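Local coordinates for nird-like protein (Hydrogenobacter thermophilus, PDB 4CH7) that decarboxylates siroheme to didecarboxysiroheme in the biosynthesis of heme d1, at residues H93-T98 and L306-E311; L133-V138 and Y263-S268; S237-P242 and L275-H280. One frame throughout, in Å; residues are numbered along the deposited sequence.

Interaction 1 of 3, residues H93-T98 and L306-E311; sequences HNYERT and LFSTRE
Tyr95 and Glu311 lie side by side where two antiparallel strands meet, and next to them Glu96 faces both Thr309 and Arg310, a classic beta bulge. The pair joins the two AsnC-like ligand-binding regions of the chain inside one barrel sheet, and the strand of residues 91-97 also carries His93, the inferred active-site residue. The bulge is defined by its bonds: Glu96 N donates to Arg310 O at 3.1 Å, whereas Glu96 O accepts from Thr309 N at 2.9 Å, which shifts the register by one before Arg97.

On the Tyr95 face, ring and carboxylate planes are 32° apart, and CB and CG of Glu311 run alongside the ring atom CE1. Tyr95 OH hydrogen-bonds Glu311 OE2, although the modelled length is too short to be trusted. The opposite face belongs to Glu96. With CG anti to the backbone N (chi1 173°) and the chain extended, its OE1 rests against Arg310 CD at 3.5 Å, and OE2 forms a salt bridge to Arg75 at the start of helix 75-87.

Arg97 returns to the Tyr95 face. Its extended chain crosses Leu306 at about a right angle, and NH1 donates to Leu306 O over 3.2 Å, bent to 142° at the hydrogen. A leucine here would probably cost the Leu306 carbonyl this side-chain donor and Ser308 CB its guanidinium neighbour.

At the far end Phe307 is gripped twice by Thr98: Thr98 N reaches a lone pair of Phe307 O, while Thr98 OG1 accepts Phe307 N at 3.0 Å and lies in the plane of the Phe307 ring, at its edge.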
loop_
_atom_site.group_PDB
_atom_site.type_symbol
_atom_site.label_atom_id
_atom_site.label_comp_id
_atom_site.label_asym_id
_atom_site.label_seq_id
_atom_site.Cartn_x
_atom_site.Cartn_y
_atom_site.Cartn_z
ATOM N N HIS A 93 5.692 -3.822 3.740
ATOM C CA HIS A 93 6.690 -4.524 2.949
ATOM C C HIS A 93 8.055 -4.355 3.592
ATOM O O HIS A 93 8.348 -3.301 4.152
ATOM C CB HIS A 93 6.720 -3.979 1.521
ATOM C CG HIS A 93 5.373 -3.918 0.872
ATOM N ND1 HIS A 93 4.801 -5.003 0.243
ATOM C CD2 HIS A 93 4.485 -2.903 0.757
ATOM C CE1 HIS A 93 3.616 -4.657 -0.230
ATOM N NE2 HIS A 93 3.401 -3.390 0.067
ATOM N N ASN A 94 8.880 -5.396 3.525
ATOM C CA ASN A 94 10.264 -5.305 3.982
ATOM C C ASN A 94 11.174 -6.053 3.018
ATOM O O ASN A 94 10.921 -7.213 2.689
ATOM C CB ASN A 94 10.419 -5.857 5.402
ATOM C CG ASN A 94 11.806 -5.608 5.981
ATOM O OD1 ASN A 94 12.571 -4.796 5.464
ATOM N ND2 ASN A 94 12.129 -6.303 7.063
ATOM N N TYR A 95 12.232 -5.388 2.569
ATOM C CA TYR A 95 13.095 -5.959 1.547
ATOM C C TYR A 95 14.571 -5.752 1.839
ATOM O O TYR A 95 14.973 -4.731 2.402
ATOM C CB TYR A 95 12.758 -5.358 0.180
ATOM C CG TYR A 95 11.435 -5.818 -0.378
ATOM C CD1 TYR A 95 11.319 -7.053 -0.995
ATOM C CD2 TYR A 95 10.303 -5.018 -0.293
ATOM C CE1 TYR A 95 10.117 -7.484 -1.508
ATOM C CE2 TYR A 95 9.091 -5.443 -0.805
ATOM C CZ TYR A 95 9.005 -6.679 -1.410
ATOM O OH TYR A 95 7.804 -7.113 -1.923
ATOM N N GLU A 96 15.374 -6.740 1.459
ATOM C CA GLU A 96 16.811 -6.547 1.378
ATOM C C GLU A 96 17.121 -6.088 -0.034
ATOM O O GLU A 96 16.689 -6.713 -1.006
ATOM C CB GLU A 96 17.564 -7.836 1.683
ATOM C CG GLU A 96 19.062 -7.720 1.446
ATOM C CD GLU A 96 19.797 -9.010 1.719
ATOM O OE1 GLU A 96 19.217 -9.900 2.372
ATOM O OE2 GLU A 96 20.958 -9.130 1.282
ATOM N N ARG A 97 17.858 -4.989 -0.151
ATOM C CA ARG A 97 18.153 -4.427 -1.461
ATOM C C ARG A 97 19.641 -4.188 -1.683
ATOM O O ARG A 97 20.419 -4.103 -0.732
ATOM C CB ARG A 97 17.351 -3.142 -1.691
ATOM C CG ARG A 97 15.845 -3.355 -1.653
ATOM C CD ARG A 97 15.067 -2.125 -2.091
ATOM N NE ARG A 97 13.627 -2.362 -2.038
ATOM C CZ ARG A 97 12.935 -2.951 -3.008
ATOM N NH1 ARG A 97 13.550 -3.366 -4.108
ATOM N NH2 ARG A 97 11.629 -3.131 -2.881
ATOM N N THR A 98 20.025 -4.096 -2.952
ATOM C CA THR A 98 21.410 -3.846 -3.331
ATOM C C THR A 98 21.710 -2.351 -3.291
ATOM O O THR A 98 21.475 -1.631 -4.266
ATOM C CB THR A 98 21.712 -4.386 -4.740
ATOM O OG1 THR A 98 20.995 -3.614 -5.714
ATOM C CG2 THR A 98 21.295 -5.844 -4.853
ATOM N N LEU A 306 18.201 -0.585 -7.185
ATOM C CA LEU A 306 18.173 -1.267 -5.899
ATOM C C LEU A 306 17.401 -2.575 -6.027
ATOM O O LEU A 306 16.189 -2.619 -5.805
ATOM C CB LEU A 306 17.559 -0.372 -4.815
ATOM C CG LEU A 306 18.396 0.809 -4.305
ATOM C CD1 LEU A 306 18.451 1.950 -5.309
ATOM C CD2 LEU A 306 17.866 1.305 -2.971
ATOM N N PHE A 307 18.112 -3.639 -6.388
ATOM C CA PHE A 307 17.493 -4.939 -6.614
ATOM C C PHE A 307 16.996 -5.579 -5.325
ATOM O O PHE A 307 17.690 -5.569 -4.310
ATOM C CB PHE A 307 18.475 -5.884 -7.311
ATOM C CG PHE A 307 18.807 -5.485 -8.722
ATOM C CD1 PHE A 307 18.036 -5.940 -9.781
ATOM C CD2 PHE A 307 19.894 -4.662 -8.990
ATOM C CE1 PHE A 307 18.335 -5.577 -11.086
ATOM C CE2 PHE A 307 20.201 -4.295 -10.293
ATOM C CZ PHE A 307 19.419 -4.754 -11.341
ATOM N N SER A 308 15.790 -6.135 -5.377
ATOM C CA SER A 308 15.243 -6.893 -4.259
ATOM C C SER A 308 15.860 -8.289 -4.238
ATOM O O SER A 308 15.590 -9.104 -5.118
ATOM C CB SER A 308 13.719 -6.982 -4.372
ATOM O OG SER A 308 13.205 -8.048 -3.593
ATOM N N THR A 309 16.703 -8.555 -3.244
ATOM C CA THR A 309 17.372 -9.850 -3.139
ATOM C C THR A 309 16.752 -10.726 -2.052
ATOM O O THR A 309 17.082 -11.908 -1.934
ATOM C CB THR A 309 18.888 -9.692 -2.898
ATOM O OG1 THR A 309 19.114 -8.844 -1.766
ATOM C CG2 THR A 309 19.553 -9.080 -4.121
ATOM N N ARG A 310 15.853 -10.134 -1.268
ATOM C CA ARG A 310 15.092 -10.861 -0.252
ATOM C C ARG A 310 13.761 -10.177 0.046
ATOM O O ARG A 310 13.665 -8.948 0.023
ATOM C CB ARG A 310 15.887 -11.001 1.052
ATOM C CG ARG A 310 16.805 -12.209 1.118
ATOM C CD ARG A 310 17.035 -12.675 2.550
ATOM N NE ARG A 310 15.837 -13.280 3.130
ATOM C CZ ARG A 310 15.828 -14.007 4.242
ATOM N NH1 ARG A 310 16.955 -14.224 4.905
ATOM N NH2 ARG A 310 14.691 -14.515 4.696
ATOM N N GLU A 311 12.737 -10.979 0.322
ATOM C CA GLU A 311 11.456 -10.455 0.786
ATOM C C GLU A 311 11.159 -11.003 2.177
ATOM O O GLU A 311 10.805 -12.173 2.332
ATOM C CB GLU A 311 10.321 -10.812 -0.178
ATOM C CG GLU A 311 8.957 -10.275 0.251
ATOM C CD GLU A 311 7.936 -10.304 -0.871
ATOM O OE1 GLU A 311 7.777 -11.364 -1.510
ATOM O OE2 GLU A 311 7.301 -9.259 -1.118
#

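Interaction 2 of 3, residues L133-V138 and Y263-S268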
loop_
_atom_site.group_PDB
_atom_site.type_symbol
_atom_site.label_atom_id
_atom_site.label_comp_id
_atom_site.label_asym_id
_atom_site.label_seq_id
_atom_site.Cartn_x
_atom_site.Cartn_y
_atom_site.Cartn_z
ATOM N N LEU A 133 17.118 6.279 6.430
ATOM C CA LEU A 133 16.426 7.246 5.591
ATOM C C LEU A 133 14.931 7.227 5.878
ATOM O O LEU A 133 14.350 6.168 6.131
ATOM C CB LEU A 133 16.674 6.945 4.113
ATOM C CG LEU A 133 18.126 6.967 3.646
ATOM C CD1 LEU A 133 18.223 6.589 2.183
ATOM C CD2 LEU A 133 18.745 8.330 3.889
ATOM N N VAL A 134 14.318 8.406 5.853
ATOM C CA VAL A 134 12.878 8.527 6.017
ATOM C C VAL A 134 12.313 9.257 4.805
ATOM O O VAL A 134 12.336 10.490 4.738
ATOM C CB VAL A 134 12.512 9.252 7.329
ATOM C CG1 VAL A 134 11.016 9.488 7.406
ATOM C CG2 VAL A 134 12.979 8.436 8.526
ATOM N N LEU A 135 11.822 8.482 3.840
ATOM C CA LEU A 135 11.374 9.030 2.564
ATOM C C LEU A 135 9.863 8.907 2.400
ATOM O O LEU A 135 9.308 7.811 2.487
ATOM C CB LEU A 135 12.077 8.316 1.405
ATOM C CG LEU A 135 13.590 8.141 1.540
ATOM C CD1 LEU A 135 14.162 7.388 0.349
ATOM C CD2 LEU A 135 14.274 9.482 1.700
ATOM N N ARG A 136 9.199 10.034 2.164
ATOM C CA ARG A 136 7.767 10.022 1.898
ATOM C C ARG A 136 7.498 10.145 0.406
ATOM O O ARG A 136 7.751 11.188 -0.201
ATOM C CB ARG A 136 7.061 11.132 2.675
ATOM C CG ARG A 136 6.906 10.813 4.151
ATOM C CD ARG A 136 6.224 11.933 4.909
ATOM N NE ARG A 136 6.038 11.584 6.315
ATOM C CZ ARG A 136 6.987 11.699 7.239
ATOM N NH1 ARG A 136 8.190 12.148 6.909
ATOM N NH2 ARG A 136 6.740 11.359 8.495
ATOM N N VAL A 137 6.985 9.068 -0.177
ATOM C CA VAL A 137 6.727 9.017 -1.608
ATOM C C VAL A 137 5.236 9.127 -1.909
ATOM O O VAL A 137 4.396 8.825 -1.058
ATOM C CB VAL A 137 7.283 7.722 -2.228
ATOM C CG1 VAL A 137 8.784 7.633 -2.013
ATOM C CG2 VAL A 137 6.595 6.502 -1.632
ATOM N N VAL A 138 4.918 9.577 -3.119
ATOM C CA VAL A 138 3.541 9.647 -3.585
ATOM C C VAL A 138 3.441 8.832 -4.866
ATOM O O VAL A 138 4.271 8.982 -5.762
ATOM C CB VAL A 138 3.121 11.092 -3.889
ATOM C CG1 VAL A 138 1.607 11.193 -3.969
ATOM C CG2 VAL A 138 3.661 12.035 -2.831
ATOM N N TYR A 263 6.688 6.237 -8.209
ATOM C CA TYR A 263 6.461 7.123 -7.078
ATOM C C TYR A 263 7.339 8.350 -7.230
ATOM O O TYR A 263 8.351 8.312 -7.932
ATOM C CB TYR A 263 6.805 6.420 -5.766
ATOM C CG TYR A 263 6.119 5.088 -5.574
ATOM C CD1 TYR A 263 6.679 3.921 -6.075
ATOM C CD2 TYR A 263 4.919 4.994 -4.882
ATOM C CE1 TYR A 263 6.061 2.702 -5.901
ATOM C CE2 TYR A 263 4.295 3.776 -4.703
ATOM C CZ TYR A 263 4.869 2.634 -5.215
ATOM O OH TYR A 263 4.252 1.418 -5.042
ATOM N N GLN A 264 6.954 9.438 -6.573
ATOM C CA GLN A 264 7.796 10.621 -6.550
ATOM C C GLN A 264 7.895 11.189 -5.142
ATOM O O GLN A 264 7.013 10.980 -4.302
ATOM C CB GLN A 264 7.284 11.684 -7.522
ATOM C CG GLN A 264 5.920 12.258 -7.167
ATOM C CD GLN A 264 5.622 13.528 -7.935
ATOM O OE1 GLN A 264 6.535 14.268 -8.296
ATOM N NE2 GLN A 264 4.345 13.788 -8.190
ATOM N N ARG A 265 8.991 11.890 -4.891
ATOM C CA ARG A 265 9.199 12.562 -3.624
ATOM C C ARG A 265 10.014 13.804 -3.903
ATOM O O ARG A 265 10.392 14.063 -5.046
ATOM C CB ARG A 265 9.957 11.655 -2.655
ATOM C CG ARG A 265 11.314 11.194 -3.175
ATOM C CD ARG A 265 12.097 10.428 -2.110
ATOM N NE ARG A 265 12.573 11.290 -1.029
ATOM C CZ ARG A 265 13.805 11.789 -0.959
ATOM N NH1 ARG A 265 14.693 11.519 -1.905
ATOM N NH2 ARG A 265 14.151 12.565 0.056
ATOM N N THR A 266 10.291 14.574 -2.862
ATOM C CA THR A 266 11.192 15.699 -3.007
ATOM C C THR A 266 12.618 15.175 -3.033
ATOM O O THR A 266 12.866 14.021 -2.686
ATOM C CB THR A 266 11.047 16.680 -1.846
ATOM O OG1 THR A 266 11.748 17.885 -2.165
ATOM C CG2 THR A 266 11.609 16.088 -0.562
ATOM N N THR A 267 13.555 16.014 -3.462
ATOM C CA THR A 267 14.967 15.677 -3.347
ATOM C C THR A 267 15.445 16.087 -1.962
ATOM O O THR A 267 14.836 16.946 -1.324
ATOM C CB THR A 267 15.820 16.392 -4.407
ATOM O OG1 THR A 267 15.746 17.810 -4.212
ATOM C CG2 THR A 267 15.336 16.051 -5.805
ATOM N N SER A 268 16.518 15.462 -1.493
ATOM C CA SER A 268 17.097 15.820 -0.204
ATOM C C SER A 268 18.589 15.525 -0.211
ATOM O O SER A 268 19.078 14.786 -1.068
ATOM C CB SER A 268 16.420 15.049 0.932
ATOM O OG SER A 268 16.895 13.715 1.002
HETATM O O HOH W 1 10.933 12.216 1.172
HETATM O O HOH W 2 8.738 13.735 -0.231
#
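Arg265 lays one face of its guanidinium on Leu135, whose CD2 stands 3.5 Å from NH2 and is offset toward the rim of the group. Two torsions put it there: CG sits between the backbone N and the carbonyl carbon (chi1 58°), and a bend at chi3 (-71°) folds the head back over the leucine. Two in-plane partners help fix its rotation: NH2 donates to Ser268 OG at 3.1 Å, and NE gives its hydrogen to a water at 2.9 Å that also accepts from Arg136 N. NH1 in turn bonds to Phe271 O and Tyr273 O. Every N-H-bearing nitrogen of the head is therefore engaged, while Leu135 CD2 packs on one face of the group. A second water links Arg136 O to Thr266 N, so water ties both backbone polar atoms of Arg136 to the 263-268 segment.

Val138 contributes mainly through its backbone. Its N donates to Gln264 O and its O accepts from Gln264 N, both at 2.8 Å, which makes the two residues an antiparallel hydrogen-bonded pair. Beside them Val137 CB meets Tyr263 CB at 3.8 Å, and Val137 CG2 approaches the ring obliquely. The tyrosine also touches Met278 of strand 275-281, and its side chain lies about 7 Å from that of His93, the inferred active-site residue.

These bonds join strand 132-139, the last of the first AsnC-like βαββαβ unit, to strand 259-264 of the second. Such edge-to-edge joining of two ferredoxin-like halves into a closed sheet is consistent with the dimeric alpha-beta barrel clan to which these domains belong, here built within a single chain.

Interaction 3 of 3, residues S237-P242 and L275-H280; sequences SVWEVP and LFAMMH
Ser237 and Ala277 form a hydrogen-bonded antiparallel pair with an added side-chain grip. Ala277 N reaches Ser237 O at 2.8 Å in the carbonyl plane, but Ser237 N comes to Ala277 O from well above that carbonyl's plane (45°) at 3.0 Å. The same oxygen also takes the hydroxyl of Ser237, a bond whose very short modelled length is doubtful. With OG set between the backbone N and the carbonyl carbon (chi1 69°), the hydroxyl is turned to Ala277 O and accepts from Trp239 NE1 at 2.8 Å, close to the plane of the indole.

That bond helps fix the rotation of Trp239. Its backbone N meets Leu275 O at 2.6 Å, and this carbonyl oxygen also lies in the ring plane, at the edge near CD1. Farther along the indole, CE of Met279 (selenomethionine here) touches CZ2 at 3.6 Å, the selenoether chain crossing the tryptophan at about a right angle, while its SE packs against Ser237 CB. Val241 CG2 adds an apolar contact with Leu275 CD2 at 4.0 Å.

On the reverse face Val238 and Phe276 point the same way. Val238 CG1 stands over the centre of the phenylalanine ring, 3.8 Å from its centroid and 10° off the normal, a CH-pi contact seated on a non-hydrogen-bonded pair.

Beyond this first shell, Tyr303 stacks on the Trp239 ring, and Ala291 and Ile294 of helix 284-297 press on it. Leu275 and Ala277 meet Val249 and Ile253 of helix 246-254. The two helices thus cover the Trp239 face of neighbouring strands 233-239 and 275-281, whereas Val238 reaches Leu306 of strand 303-314 and Phe276 is touched by Leu135 of strand 132-139.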
loop_
_atom_site.group_PDB
_atom_site.type_symbol
_atom_site.label_atom_id
_atom_site.label_comp_id
_atom_site.label_asym_id
_atom_site.label_seq_id
_atom_site.Cartn_x
_atom_site.Cartn_y
_atom_site.Cartn_z
ATOM N N SER A 237 14.071 1.120 -9.048
ATOM C CA SER A 237 14.949 2.052 -9.739
ATOM C C SER A 237 14.686 3.449 -9.196
ATOM O O SER A 237 13.535 3.880 -9.105
ATOM C CB SER A 237 14.712 2.010 -11.247
ATOM O OG SER A 237 13.452 2.557 -11.579
ATOM N N VAL A 238 15.747 4.144 -8.805
ATOM C CA VAL A 238 15.607 5.502 -8.293
ATOM C C VAL A 238 16.310 6.490 -9.218
ATOM O O VAL A 238 17.410 6.225 -9.699
ATOM C CB VAL A 238 16.116 5.628 -6.840
ATOM C CG1 VAL A 238 15.268 4.771 -5.914
ATOM C CG2 VAL A 238 17.579 5.228 -6.740
ATOM N N TRP A 239 15.663 7.622 -9.477
ATOM C CA TRP A 239 16.158 8.567 -10.469
ATOM C C TRP A 239 16.179 9.995 -9.942
ATOM O O TRP A 239 15.283 10.410 -9.203
ATOM C CB TRP A 239 15.286 8.503 -11.727
ATOM C CG TRP A 239 15.127 7.112 -12.269
ATOM C CD1 TRP A 239 14.292 6.140 -11.803
ATOM C CD2 TRP A 239 15.824 6.541 -13.385
ATOM N NE1 TRP A 239 14.430 4.998 -12.556
ATOM C CE2 TRP A 239 15.365 5.218 -13.534
ATOM C CE3 TRP A 239 16.790 7.020 -14.273
ATOM C CZ2 TRP A 239 15.844 4.370 -14.537
ATOM C CZ3 TRP A 239 17.267 6.177 -15.262
ATOM C CH2 TRP A 239 16.794 4.869 -15.388
ATOM N N GLU A 240 17.208 10.746 -10.322
ATOM C CA GLU A 240 17.220 12.180 -10.071
ATOM C C GLU A 240 16.754 12.895 -11.331
ATOM O O GLU A 240 17.441 12.883 -12.355
ATOM C CB GLU A 240 18.611 12.660 -9.667
ATOM C CG GLU A 240 18.677 14.148 -9.357
ATOM C CD GLU A 240 20.042 14.579 -8.870
ATOM O OE1 GLU A 240 20.742 13.752 -8.249
ATOM O OE2 GLU A 240 20.418 15.744 -9.117
ATOM N N VAL A 241 15.575 13.501 -11.253
ATOM C CA VAL A 241 14.950 14.130 -12.407
ATOM C C VAL A 241 14.542 15.556 -12.062
ATOM O O VAL A 241 13.983 15.796 -10.993
ATOM C CB VAL A 241 13.697 13.347 -12.853
ATOM C CG1 VAL A 241 13.110 13.942 -14.126
ATOM C CG2 VAL A 241 14.030 11.882 -13.060
ATOM N N PRO A 242 14.837 16.514 -12.960
ATOM C CA PRO A 242 14.303 17.870 -12.789
ATOM C C PRO A 242 12.777 17.840 -12.740
ATOM O O PRO A 242 12.152 17.242 -13.615
ATOM C CB PRO A 242 14.793 18.608 -14.045
ATOM C CG PRO A 242 15.243 17.531 -15.008
ATOM C CD PRO A 242 15.721 16.409 -14.135
ATOM N N LEU A 275 12.547 10.420 -8.239
ATOM C CA LEU A 275 11.658 9.538 -8.994
ATOM C C LEU A 275 11.956 8.066 -8.731
ATOM O O LEU A 275 13.078 7.600 -8.942
ATOM C CB LEU A 275 11.719 9.836 -10.496
ATOM C CG LEU A 275 10.802 8.984 -11.378
ATOM C CD1 LEU A 275 9.371 9.056 -10.893
ATOM C CD2 LEU A 275 10.885 9.424 -12.822
ATOM N N PHE A 276 10.941 7.346 -8.260
ATOM C CA PHE A 276 11.059 5.916 -7.995
ATOM C C PHE A 276 10.248 5.155 -9.036
ATOM O O PHE A 276 9.116 5.533 -9.345
ATOM C CB PHE A 276 10.541 5.568 -6.594
ATOM C CG PHE A 276 11.420 6.055 -5.464
ATOM C CD1 PHE A 276 12.248 7.165 -5.613
ATOM C CD2 PHE A 276 11.413 5.393 -4.244
ATOM C CE1 PHE A 276 13.050 7.608 -4.567
ATOM C CE2 PHE A 276 12.212 5.826 -3.193
ATOM C CZ PHE A 276 13.031 6.937 -3.356
ATOM N N ALA A 277 10.826 4.092 -9.585
ATOM C CA ALA A 277 10.115 3.262 -10.554
ATOM C C ALA A 277 10.409 1.788 -10.334
ATOM O O ALA A 277 11.527 1.330 -10.572
ATOM C CB ALA A 277 10.469 3.665 -11.978
HETATM N N MSE A 278 9.398 1.048 -9.885
HETATM C CA MSE A 278 9.554 -0.380 -9.654
HETATM C C MSE A 278 9.772 -1.101 -10.975
HETATM O O MSE A 278 8.920 -1.066 -11.863
HETATM C CB MSE A 278 8.326 -0.956 -8.949
HETATM C CG MSE A 278 7.984 -0.301 -7.618
HETATM SE SE MSE A 278 9.485 -0.178 -6.389
HETATM C CE MSE A 278 9.936 1.685 -6.679
HETATM N N MSE A 279 10.926 -1.744 -11.106
HETATM C CA MSE A 279 11.215 -2.528 -12.297
HETATM C C MSE A 279 11.206 -4.018 -11.977
HETATM O O MSE A 279 11.452 -4.430 -10.839
HETATM C CB MSE A 279 12.556 -2.125 -12.915
HETATM C CG MSE A 279 12.548 -0.787 -13.647
HETATM SE SE MSE A 279 14.330 -0.243 -14.183
HETATM C CE MSE A 279 13.900 1.429 -15.057
ATOM N N HIS A 280 10.904 -4.819 -12.990
ATOM C CA HIS A 280 10.994 -6.265 -12.881
ATOM C C HIS A 280 11.437 -6.820 -14.222
ATOM O O HIS A 280 11.208 -6.206 -15.266
ATOM C CB HIS A 280 9.654 -6.879 -12.459
ATOM C CG HIS A 280 8.508 -6.504 -13.346
ATOM N ND1 HIS A 280 7.424 -5.783 -12.898
ATOM C CD2 HIS A 280 8.274 -6.758 -14.657
ATOM C CE1 HIS A 280 6.573 -5.603 -13.895
ATOM N NE2 HIS A 280 7.068 -6.184 -14.972
#

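In the fold
All three contacts lie in one closed antiparallel sheet of eight strands, four from each AsnC-like region. Interactions 1 and 2 are the two seams between the halves, pairing strand 91-97 with 303-314 and strand 132-139 with 259-264; interaction 3 is internal to the second half. Along the chain, interactions 2 and 3 are nested within the loop closed by interaction 1, and their own segments alternate. The centre of interaction 1 lies about 18 Å from that of interaction 2 and about 15 Å from that of interaction 3. Tyr263 N, probably hydrogen-bonded to Phe276 O, ties interaction 2 to interaction 3, which thus bridges the seams of a barrel whose wall carries His93.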